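Local coordinates for protein botulinum neurotoxin type C1 (PDB 3N7K) that probably attaches to nerve cells through gangliosides of their membrane, which the receptor-binding domain present here recognises, at residues Y91-S96 and W103-I108; L112-K117 and Q124-S129; S364-S369 and T417-V422. All coordinates share one frame; numbering follows the deposited sequence.

In the fold
From the N terminus, the chain first runs through the N-terminal receptor-binding part, of the concanavalin-like clan, where contact 1 pairs 91-96 with 103-108 around a short turn. The second strand of that pair is followed directly by 112-117, which contact 2 joins to 124-129 in another hairpin. The two contacts are in series, yet they share one antiparallel sheet and touch, with Ser104 facing Thr115 and Gly106 facing Val113. Contact 3 lies in the C-terminal part, of the trefoil clan, its centre about 35 Å from that of contact 2. It closes a much longer excursion of 47 residues, bringing 417-422 back to 364-369. None of the three nests within or crosses another.

Contact 1 (Y91-S96 and W103-I108); sequences YTIIDS and WSIGII
Ser96 lays its CB over one face of the Trp103 indole, 3.6 Å from the centroid of the five-membered ring and 20° off the normal, a CH-pi contact. Trp103 CG stands between the backbone N and the carbonyl carbon (chi1 60°), which brings the ring under this serine. Its hydroxyl is held by Thr180 O. The same buried face continues through Ile94 and Ile105 to Ile107, whose CG1 packs against Tyr91 CB at 3.4 Å. Ile93 fills in beside them: its CG2 meets Ile107 CD1 at 3.8 Å, the two side chains crossing at about a right angle.

The backbones pair antiparallel, but two residues, Ile93 and Ile94, are set against the single Ile105, a classic bulge. Ile105 O therefore accepts two bonds, from Ile93 N at 2.8 Å and from Ile94 N at 3.0 Å, both in the carbonyl plane. At Ile94 the strand also bends sharply.

The other face is sparser and partly exposed. Here Ser104 OG donates to the anti lone pair of Asp95 OD1 at 2.9 Å, and the methyl CG2 of Thr92 lies 3.6 Å from the same OG. Gly106, opposite Thr92, adds no side chain, and the two CA atoms approach to 4.0 Å.

Both segments belong to one sheet of the concanavalin-like beta sandwich. In it, strand 180-187 flanks 91-96, with Ile181, Phe183 and Ile185 against its isoleucines and Tyr91. Strand 111-117 lies along 103-107 on its other side, while Ile75, Ile79 and Ile81 of strand 72-81, in the sheet opposite, pack onto the buried face.

Contact 2 (L112-K117 and Q124-S129); sequences LVFTLK and QSINFS
A regular antiparallel beta hairpin joins 112-117 to 124-129 in the concanavalin-like part of the receptor-binding domain. Phe114 and Ile126 form a hydrogen-bonded pair: Phe114 N reaches Ile126 O at 2.8 Å, and Ile126 N returns a bond to Phe114 O. Their side chains cross on the buried face, where Ile126 CG2 lies at the edge of the Phe114 ring and 3.8 Å from Phe114 CB. With CG anti to the backbone N (chi1 172°), the phenyl group is carried off the partner strand and packs on Val147 and Met155. Leu112 CB similarly meets the edge of the Phe128 ring, 4.0 Å from CD2.

On the opposite face, Val113 CG2 packs on Ser125 CB at 3.6 Å. Beside it, the hydroxyls Thr115 OG1 and Ser125 OG are hydrogen-bonded at 2.6 Å, and Ser125 OG also bonds to Glu123 OE1. At the ladder's end, Gln124 OE1 accepts from Lys170 N, and NE2 makes a weak bond to Lys168 O.

The chemistry is divided between two faces: a mainly apolar one, closed by strands 143-150, 154-159 and 162-168, with Gln124 at its end, and a partly exposed one on which paired hydroxyls link the strands besides their backbone bonds.

Contact 3 (S364-S369 and T417-V422); sequences SQIFKS and THWGFV
Ile366 and Trp419 cross at about a right angle, with the CG1 branch of the isoleucine meeting the pyrrole side of the indole, 3.5 Å from Trp419 CD1. The approach is oblique to the ring. From the same isoleucine, CD1 extends toward a second aromatic and reaches the edge of the Phe421 ring, near its plane, 4.3 Å from CZ. Ser364 OG comes obliquely to that ring, 3.8 Å from Phe421 CE1, and also makes a weak bond to Trp419 O.

These side chains gather where the two strands meet, their axes 112° apart, in the C-terminal domain of the beta-trefoil clan. Trp419 N donates to Ser364 O at 3.0 Å, with an N-H...O angle of 171°.

Gln365 runs alongside His418 in the same direction, its amide plane nearly perpendicular (86°) to the imidazole. The Gln365 chain crosses Thr417 obliquely, its CG 3.6 Å from Thr417 O, while the threonine hydroxyl is bonded to Ser414 O. Met356 of strand 351-358 packs on both Gln365 and His418, and Met249 of strand 246-251 touches Trp419 and Phe421.

Contact 1 (Y91-S96 and W103-I108)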
loop_
_atom_site.group_PDB
_atom_site.type_symbol
_atom_site.label_atom_id
_atom_site.label_comp_id
_atom_site.label_asym_id
_atom_site.label_seq_id
_atom_site.Cartn_x
_atom_site.Cartn_y
_atom_site.Cartn_z
ATOM N N TYR A 91 -17.088 12.110 -1.542
ATOM C CA TYR A 91 -16.216 12.689 -2.556
ATOM C C TYR A 91 -16.332 11.910 -3.846
ATOM O O TYR A 91 -16.286 10.684 -3.832
ATOM C CB TYR A 91 -14.752 12.599 -2.124
ATOM C CG TYR A 91 -14.256 13.679 -1.202
ATOM C CD1 TYR A 91 -13.808 14.899 -1.702
ATOM C CD2 TYR A 91 -14.183 13.463 0.170
ATOM C CE1 TYR A 91 -13.286 15.879 -0.856
ATOM C CE2 TYR A 91 -13.670 14.432 1.026
ATOM C CZ TYR A 91 -13.219 15.635 0.508
ATOM O OH TYR A 91 -12.691 16.577 1.361
ATOM N N THR A 92 -16.489 12.615 -4.959
ATOM C CA THR A 92 -16.520 11.950 -6.250
ATOM C C THR A 92 -15.055 12.067 -6.697
ATOM O O THR A 92 -14.474 13.159 -6.631
ATOM C CB THR A 92 -17.422 12.682 -7.270
ATOM O OG1 THR A 92 -18.772 12.707 -6.798
ATOM C CG2 THR A 92 -17.395 11.955 -8.606
ATOM N N ILE A 93 -14.429 10.962 -7.102
ATOM C CA ILE A 93 -13.037 11.068 -7.525
ATOM C C ILE A 93 -12.844 10.880 -9.027
ATOM O O ILE A 93 -12.069 11.616 -9.649
ATOM C CB ILE A 93 -12.114 10.127 -6.721
ATOM C CG1 ILE A 93 -12.646 8.693 -6.734
ATOM C CG2 ILE A 93 -11.981 10.656 -5.310
ATOM C CD1 ILE A 93 -11.676 7.695 -6.119
ATOM N N ILE A 94 -13.520 9.894 -9.608
ATOM C CA ILE A 94 -13.462 9.708 -11.055
ATOM C C ILE A 94 -14.926 9.787 -11.478
ATOM O O ILE A 94 -15.756 9.034 -10.967
ATOM C CB ILE A 94 -12.848 8.330 -11.490
ATOM C CG1 ILE A 94 -11.323 8.331 -11.330
ATOM C CG2 ILE A 94 -13.135 8.077 -12.964
ATOM C CD1 ILE A 94 -10.838 8.087 -9.923
ATOM N N ASP A 95 -15.251 10.698 -12.393
ATOM C CA ASP A 95 -16.640 10.839 -12.818
ATOM C C ASP A 95 -16.901 10.807 -14.324
ATOM O O ASP A 95 -16.298 11.565 -15.089
ATOM C CB ASP A 95 -17.218 12.133 -12.243
ATOM C CG ASP A 95 -18.721 12.225 -12.419
ATOM O OD1 ASP A 95 -19.444 11.522 -11.676
ATOM O OD2 ASP A 95 -19.171 12.990 -13.311
ATOM N N SER A 96 -17.813 9.934 -14.744
ATOM C CA SER A 96 -18.172 9.838 -16.152
ATOM C C SER A 96 -19.704 9.823 -16.328
ATOM O O SER A 96 -20.284 8.892 -16.898
ATOM C CB SER A 96 -17.549 8.594 -16.774
ATOM O OG SER A 96 -17.710 8.596 -18.180
ATOM N N TRP A 103 -21.335 6.425 -15.426
ATOM C CA TRP A 103 -20.798 5.717 -14.272
ATOM C C TRP A 103 -19.991 6.696 -13.450
ATOM O O TRP A 103 -19.539 7.712 -13.965
ATOM C CB TRP A 103 -19.936 4.514 -14.685
ATOM C CG TRP A 103 -18.739 4.838 -15.528
ATOM C CD1 TRP A 103 -18.621 4.688 -16.891
ATOM C CD2 TRP A 103 -17.464 5.294 -15.066
ATOM N NE1 TRP A 103 -17.346 5.015 -17.295
ATOM C CE2 TRP A 103 -16.615 5.388 -16.198
ATOM C CE3 TRP A 103 -16.951 5.626 -13.803
ATOM C CZ2 TRP A 103 -15.286 5.801 -16.105
ATOM C CZ3 TRP A 103 -15.625 6.034 -13.711
ATOM C CH2 TRP A 103 -14.807 6.116 -14.861
ATOM N N SER A 104 -19.827 6.399 -12.167
ATOM C CA SER A 104 -19.085 7.286 -11.286
ATOM C C SER A 104 -18.342 6.524 -10.194
ATOM O O SER A 104 -18.761 5.446 -9.769
ATOM C CB SER A 104 -20.045 8.293 -10.654
ATOM O OG SER A 104 -19.355 9.233 -9.850
ATOM N N ILE A 105 -17.236 7.095 -9.736
ATOM C CA ILE A 105 -16.438 6.470 -8.689
ATOM C C ILE A 105 -16.126 7.485 -7.593
ATOM O O ILE A 105 -15.503 8.529 -7.844
ATOM C CB ILE A 105 -15.108 5.880 -9.273
ATOM C CG1 ILE A 105 -15.438 4.783 -10.278
ATOM C CG2 ILE A 105 -14.232 5.303 -8.160
ATOM C CD1 ILE A 105 -14.240 4.237 -10.988
ATOM N N GLY A 106 -16.567 7.167 -6.377
ATOM C CA GLY A 106 -16.332 8.057 -5.257
ATOM C C GLY A 106 -15.881 7.367 -3.989
ATOM O O GLY A 106 -15.842 6.138 -3.909
ATOM N N ILE A 107 -15.515 8.176 -3.002
ATOM C CA ILE A 107 -15.078 7.686 -1.702
ATOM C C ILE A 107 -15.982 8.330 -0.653
ATOM O O ILE A 107 -16.394 9.487 -0.784
ATOM C CB ILE A 107 -13.579 8.030 -1.424
ATOM C CG1 ILE A 107 -13.306 9.514 -1.679
ATOM C CG2 ILE A 107 -12.689 7.191 -2.315
ATOM C CD1 ILE A 107 -11.832 9.906 -1.631
ATOM N N ILE A 108 -16.319 7.567 0.374
ATOM C CA ILE A 108 -17.189 8.076 1.409
ATOM C C ILE A 108 -16.438 7.868 2.716
ATOM O O ILE A 108 -15.330 8.368 2.851
ATOM C CB ILE A 108 -18.529 7.322 1.383
ATOM C CG1 ILE A 108 -19.540 8.032 2.280
ATOM C CG2 ILE A 108 -18.310 5.872 1.764
ATOM C CD1 ILE A 108 -19.884 9.424 1.802
#

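Contact 2 (L112-K117 and Q124-S129)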
loop_
_atom_site.group_PDB
_atom_site.type_symbol
_atom_site.label_atom_id
_atom_site.label_comp_id
_atom_site.label_asym_id
_atom_site.label_seq_id
_atom_site.Cartn_x
_atom_site.Cartn_y
_atom_site.Cartn_z
ATOM N N LEU A 112 -14.892 2.839 -1.038
ATOM C CA LEU A 112 -14.507 3.227 -2.387
ATOM C C LEU A 112 -15.647 2.582 -3.165
ATOM O O LEU A 112 -15.729 1.351 -3.247
ATOM C CB LEU A 112 -13.159 2.602 -2.803
ATOM C CG LEU A 112 -12.810 2.736 -4.299
ATOM C CD1 LEU A 112 -13.049 4.159 -4.769
ATOM C CD2 LEU A 112 -11.361 2.352 -4.542
ATOM N N VAL A 113 -16.543 3.403 -3.707
ATOM C CA VAL A 113 -17.687 2.868 -4.431
ATOM C C VAL A 113 -17.747 3.189 -5.926
ATOM O O VAL A 113 -17.412 4.302 -6.368
ATOM C CB VAL A 113 -19.023 3.287 -3.718
ATOM C CG1 VAL A 113 -18.833 4.601 -2.986
ATOM C CG2 VAL A 113 -20.159 3.398 -4.719
ATOM N N PHE A 114 -18.136 2.171 -6.691
ATOM C CA PHE A 114 -18.296 2.285 -8.128
ATOM C C PHE A 114 -19.788 2.345 -8.365
ATOM O O PHE A 114 -20.548 1.609 -7.738
ATOM C CB PHE A 114 -17.712 1.076 -8.869
ATOM C CG PHE A 114 -18.022 1.076 -10.353
ATOM C CD1 PHE A 114 -19.037 0.272 -10.869
ATOM C CD2 PHE A 114 -17.345 1.934 -11.224
ATOM C CE1 PHE A 114 -19.369 0.329 -12.225
ATOM C CE2 PHE A 114 -17.676 1.995 -12.581
ATOM C CZ PHE A 114 -18.687 1.193 -13.079
ATOM N N THR A 115 -20.205 3.209 -9.275
ATOM C CA THR A 115 -21.616 3.369 -9.545
ATOM C C THR A 115 -21.977 3.439 -11.015
ATOM O O THR A 115 -21.281 4.061 -11.816
ATOM C CB THR A 115 -22.151 4.658 -8.894
ATOM O OG1 THR A 115 -21.743 4.709 -7.520
ATOM C CG2 THR A 115 -23.678 4.705 -8.985
ATOM N N LEU A 116 -23.092 2.797 -11.341
ATOM C CA LEU A 116 -23.653 2.793 -12.679
ATOM C C LEU A 116 -24.949 3.595 -12.493
ATOM O O LEU A 116 -25.799 3.255 -11.662
ATOM C CB LEU A 116 -23.946 1.351 -13.126
ATOM C CG LEU A 116 -23.264 0.846 -14.411
ATOM C CD1 LEU A 116 -21.773 1.173 -14.391
ATOM C CD2 LEU A 116 -23.478 -0.648 -14.561
ATOM N N LYS A 117 -25.087 4.676 -13.243
ATOM C CA LYS A 117 -26.260 5.515 -13.114
ATOM C C LYS A 117 -27.081 5.578 -14.392
ATOM O O LYS A 117 -26.635 6.158 -15.383
ATOM C CB LYS A 117 -25.821 6.924 -12.715
ATOM C CG LYS A 117 -26.956 7.912 -12.606
ATOM C CD LYS A 117 -26.486 9.217 -12.012
ATOM C CE LYS A 117 -27.654 10.128 -11.686
ATOM N NZ LYS A 117 -27.244 11.318 -10.886
ATOM N N GLN A 124 -26.901 1.859 -9.328
ATOM C CA GLN A 124 -26.496 0.511 -8.918
ATOM C C GLN A 124 -25.008 0.603 -8.585
ATOM O O GLN A 124 -24.163 0.704 -9.471
ATOM C CB GLN A 124 -26.759 -0.520 -10.034
ATOM C CG GLN A 124 -26.229 -1.931 -9.724
ATOM C CD GLN A 124 -27.158 -3.070 -10.198
ATOM O OE1 GLN A 124 -27.602 -3.110 -11.350
ATOM N NE2 GLN A 124 -27.433 -4.008 -9.299
ATOM N N SER A 125 -24.700 0.600 -7.293
ATOM C CA SER A 125 -23.321 0.720 -6.845
ATOM C C SER A 125 -22.773 -0.555 -6.242
ATOM O O SER A 125 -23.512 -1.455 -5.868
ATOM C CB SER A 125 -23.178 1.853 -5.816
ATOM O OG SER A 125 -23.483 3.113 -6.384
ATOM N N ILE A 126 -21.454 -0.611 -6.156
ATOM C CA ILE A 126 -20.761 -1.754 -5.597
ATOM C C ILE A 126 -19.589 -1.078 -4.891
ATOM O O ILE A 126 -19.170 0.003 -5.307
ATOM C CB ILE A 126 -20.304 -2.726 -6.743
ATOM C CG1 ILE A 126 -19.962 -4.093 -6.161
ATOM C CG2 ILE A 126 -19.110 -2.147 -7.522
ATOM C CD1 ILE A 126 -19.725 -5.151 -7.211
ATOM N N ASN A 127 -19.072 -1.659 -3.819
ATOM C CA ASN A 127 -17.969 -0.995 -3.152
ATOM C C ASN A 127 -16.952 -1.889 -2.488
ATOM O O ASN A 127 -17.081 -3.113 -2.444
ATOM C CB ASN A 127 -18.490 0.001 -2.107
ATOM C CG ASN A 127 -19.211 -0.687 -0.937
ATOM O OD1 ASN A 127 -20.440 -0.723 -0.896
ATOM N ND2 ASN A 127 -18.444 -1.242 0.011
ATOM N N PHE A 128 -15.927 -1.226 -1.972
ATOM C CA PHE A 128 -14.831 -1.851 -1.249
ATOM C C PHE A 128 -14.770 -1.094 0.075
ATOM O O PHE A 128 -14.796 0.139 0.093
ATOM C CB PHE A 128 -13.523 -1.690 -2.028
ATOM C CG PHE A 128 -12.293 -1.707 -1.166
ATOM C CD1 PHE A 128 -11.965 -2.823 -0.408
ATOM C CD2 PHE A 128 -11.452 -0.599 -1.117
ATOM C CE1 PHE A 128 -10.819 -2.834 0.380
ATOM C CE2 PHE A 128 -10.303 -0.606 -0.329
ATOM C CZ PHE A 128 -9.988 -1.723 0.418
ATOM N N SER A 129 -14.721 -1.836 1.177
ATOM C CA SER A 129 -14.669 -1.231 2.507
ATOM C C SER A 129 -13.424 -1.723 3.222
ATOM O O SER A 129 -13.274 -2.926 3.449
ATOM C CB SER A 129 -15.924 -1.619 3.296
ATOM O OG SER A 129 -16.332 -2.946 2.981
#

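Contact 3 (S364-S369 and T417-V422)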
loop_
_atom_site.group_PDB
_atom_site.type_symbol
_atom_site.label_atom_id
_atom_site.label_comp_id
_atom_site.label_asym_id
_atom_site.label_seq_id
_atom_site.Cartn_x
_atom_site.Cartn_y
_atom_site.Cartn_z
ATOM N N SER A 364 7.387 -7.198 4.727
ATOM C CA SER A 364 8.571 -7.901 4.254
ATOM C C SER A 364 8.991 -8.973 5.245
ATOM O O SER A 364 8.373 -9.143 6.293
ATOM C CB SER A 364 9.736 -6.915 4.053
ATOM O OG SER A 364 10.229 -6.400 5.286
ATOM N N GLN A 365 10.037 -9.709 4.897
ATOM C CA GLN A 365 10.561 -10.733 5.780
ATOM C C GLN A 365 12.061 -10.520 5.902
ATOM O O GLN A 365 12.764 -10.369 4.902
ATOM C CB GLN A 365 10.230 -12.126 5.245
ATOM C CG GLN A 365 8.972 -12.702 5.889
ATOM C CD GLN A 365 8.320 -13.821 5.095
ATOM O OE1 GLN A 365 7.499 -14.561 5.633
ATOM N NE2 GLN A 365 8.662 -13.937 3.810
ATOM N N ILE A 366 12.543 -10.470 7.139
ATOM C CA ILE A 366 13.957 -10.246 7.385
ATOM C C ILE A 366 14.593 -11.522 7.893
ATOM O O ILE A 366 14.150 -12.100 8.892
ATOM C CB ILE A 366 14.187 -9.164 8.448
ATOM C CG1 ILE A 366 13.003 -8.184 8.489
ATOM C CG2 ILE A 366 15.538 -8.489 8.179
ATOM C CD1 ILE A 366 13.016 -7.112 7.468
ATOM N N PHE A 367 15.650 -11.941 7.216
ATOM C CA PHE A 367 16.333 -13.167 7.589
ATOM C C PHE A 367 17.744 -12.889 8.059
ATOM O O PHE A 367 18.350 -11.904 7.657
ATOM C CB PHE A 367 16.365 -14.105 6.394
ATOM C CG PHE A 367 15.013 -14.449 5.876
ATOM C CD1 PHE A 367 14.401 -15.641 6.233
ATOM C CD2 PHE A 367 14.330 -13.560 5.054
ATOM C CE1 PHE A 367 13.122 -15.947 5.777
ATOM C CE2 PHE A 367 13.049 -13.851 4.592
ATOM C CZ PHE A 367 12.444 -15.047 4.955
ATOM N N LYS A 368 18.259 -13.758 8.919
ATOM C CA LYS A 368 19.609 -13.603 9.428
ATOM C C LYS A 368 20.551 -14.358 8.490
ATOM O O LYS A 368 20.431 -15.572 8.312
ATOM C CB LYS A 368 19.697 -14.161 10.860
ATOM C CG LYS A 368 21.034 -13.915 11.560
ATOM C CD LYS A 368 21.199 -12.472 12.008
ATOM C CE LYS A 368 22.668 -12.124 12.196
ATOM N NZ LYS A 368 23.369 -11.957 10.893
ATOM N N SER A 369 21.477 -13.630 7.875
ATOM C CA SER A 369 22.429 -14.244 6.957
ATOM C C SER A 369 23.868 -13.826 7.233
ATOM O O SER A 369 24.146 -13.025 8.131
ATOM C CB SER A 369 22.080 -13.883 5.510
ATOM O OG SER A 369 22.279 -12.503 5.251
ATOM N N THR A 417 6.118 -12.551 11.380
ATOM C CA THR A 417 7.422 -12.391 10.750
ATOM C C THR A 417 7.305 -11.305 9.681
ATOM O O THR A 417 8.281 -10.983 8.993
ATOM C CB THR A 417 7.883 -13.711 10.083
ATOM O OG1 THR A 417 7.028 -14.020 8.978
ATOM C CG2 THR A 417 7.808 -14.863 11.071
ATOM N N HIS A 418 6.100 -10.752 9.553
ATOM C CA HIS A 418 5.806 -9.698 8.582
ATOM C C HIS A 418 6.111 -8.334 9.186
ATOM O O HIS A 418 5.444 -7.897 10.123
ATOM C CB HIS A 418 4.330 -9.774 8.166
ATOM C CG HIS A 418 3.985 -11.005 7.383
ATOM N ND1 HIS A 418 4.784 -12.132 7.369
ATOM C CD2 HIS A 418 2.926 -11.289 6.588
ATOM C CE1 HIS A 418 4.232 -13.054 6.601
ATOM N NE2 HIS A 418 3.105 -12.567 6.116
ATOM N N TRP A 419 7.135 -7.678 8.644
ATOM C CA TRP A 419 7.575 -6.370 9.108
ATOM C C TRP A 419 7.248 -5.281 8.117
ATOM O O TRP A 419 7.436 -5.458 6.908
ATOM C CB TRP A 419 9.082 -6.366 9.345
ATOM C CG TRP A 419 9.493 -7.345 10.359
ATOM C CD1 TRP A 419 9.968 -8.606 10.144
ATOM C CD2 TRP A 419 9.388 -7.187 11.775
ATOM N NE1 TRP A 419 10.161 -9.247 11.345
ATOM C CE2 TRP A 419 9.812 -8.396 12.362
ATOM C CE3 TRP A 419 8.975 -6.137 12.606
ATOM C CZ2 TRP A 419 9.833 -8.585 13.743
ATOM C CZ3 TRP A 419 8.998 -6.324 13.976
ATOM C CH2 TRP A 419 9.423 -7.538 14.531
ATOM N N GLY A 420 6.769 -4.154 8.641
ATOM C CA GLY A 420 6.432 -3.008 7.813
ATOM C C GLY A 420 7.288 -1.789 8.137
ATOM O O GLY A 420 7.796 -1.653 9.256
ATOM N N PHE A 421 7.447 -0.898 7.161
ATOM C CA PHE A 421 8.250 0.304 7.345
ATOM C C PHE A 421 7.499 1.578 7.000
ATOM O O PHE A 421 7.356 1.939 5.830
ATOM C CB PHE A 421 9.517 0.223 6.501
ATOM C CG PHE A 421 10.463 -0.855 6.939
ATOM C CD1 PHE A 421 10.568 -2.036 6.224
ATOM C CD2 PHE A 421 11.239 -0.689 8.086
ATOM C CE1 PHE A 421 11.429 -3.041 6.637
ATOM C CE2 PHE A 421 12.106 -1.685 8.513
ATOM C CZ PHE A 421 12.204 -2.864 7.791
ATOM N N VAL A 422 7.019 2.258 8.036
ATOM C CA VAL A 422 6.284 3.507 7.878
ATOM C C VAL A 422 7.292 4.637 7.793
ATOM O O VAL A 422 7.975 4.941 8.769
ATOM C CB VAL A 422 5.370 3.770 9.081
ATOM C CG1 VAL A 422 4.513 4.982 8.815
ATOM C CG2 VAL A 422 4.510 2.543 9.371
#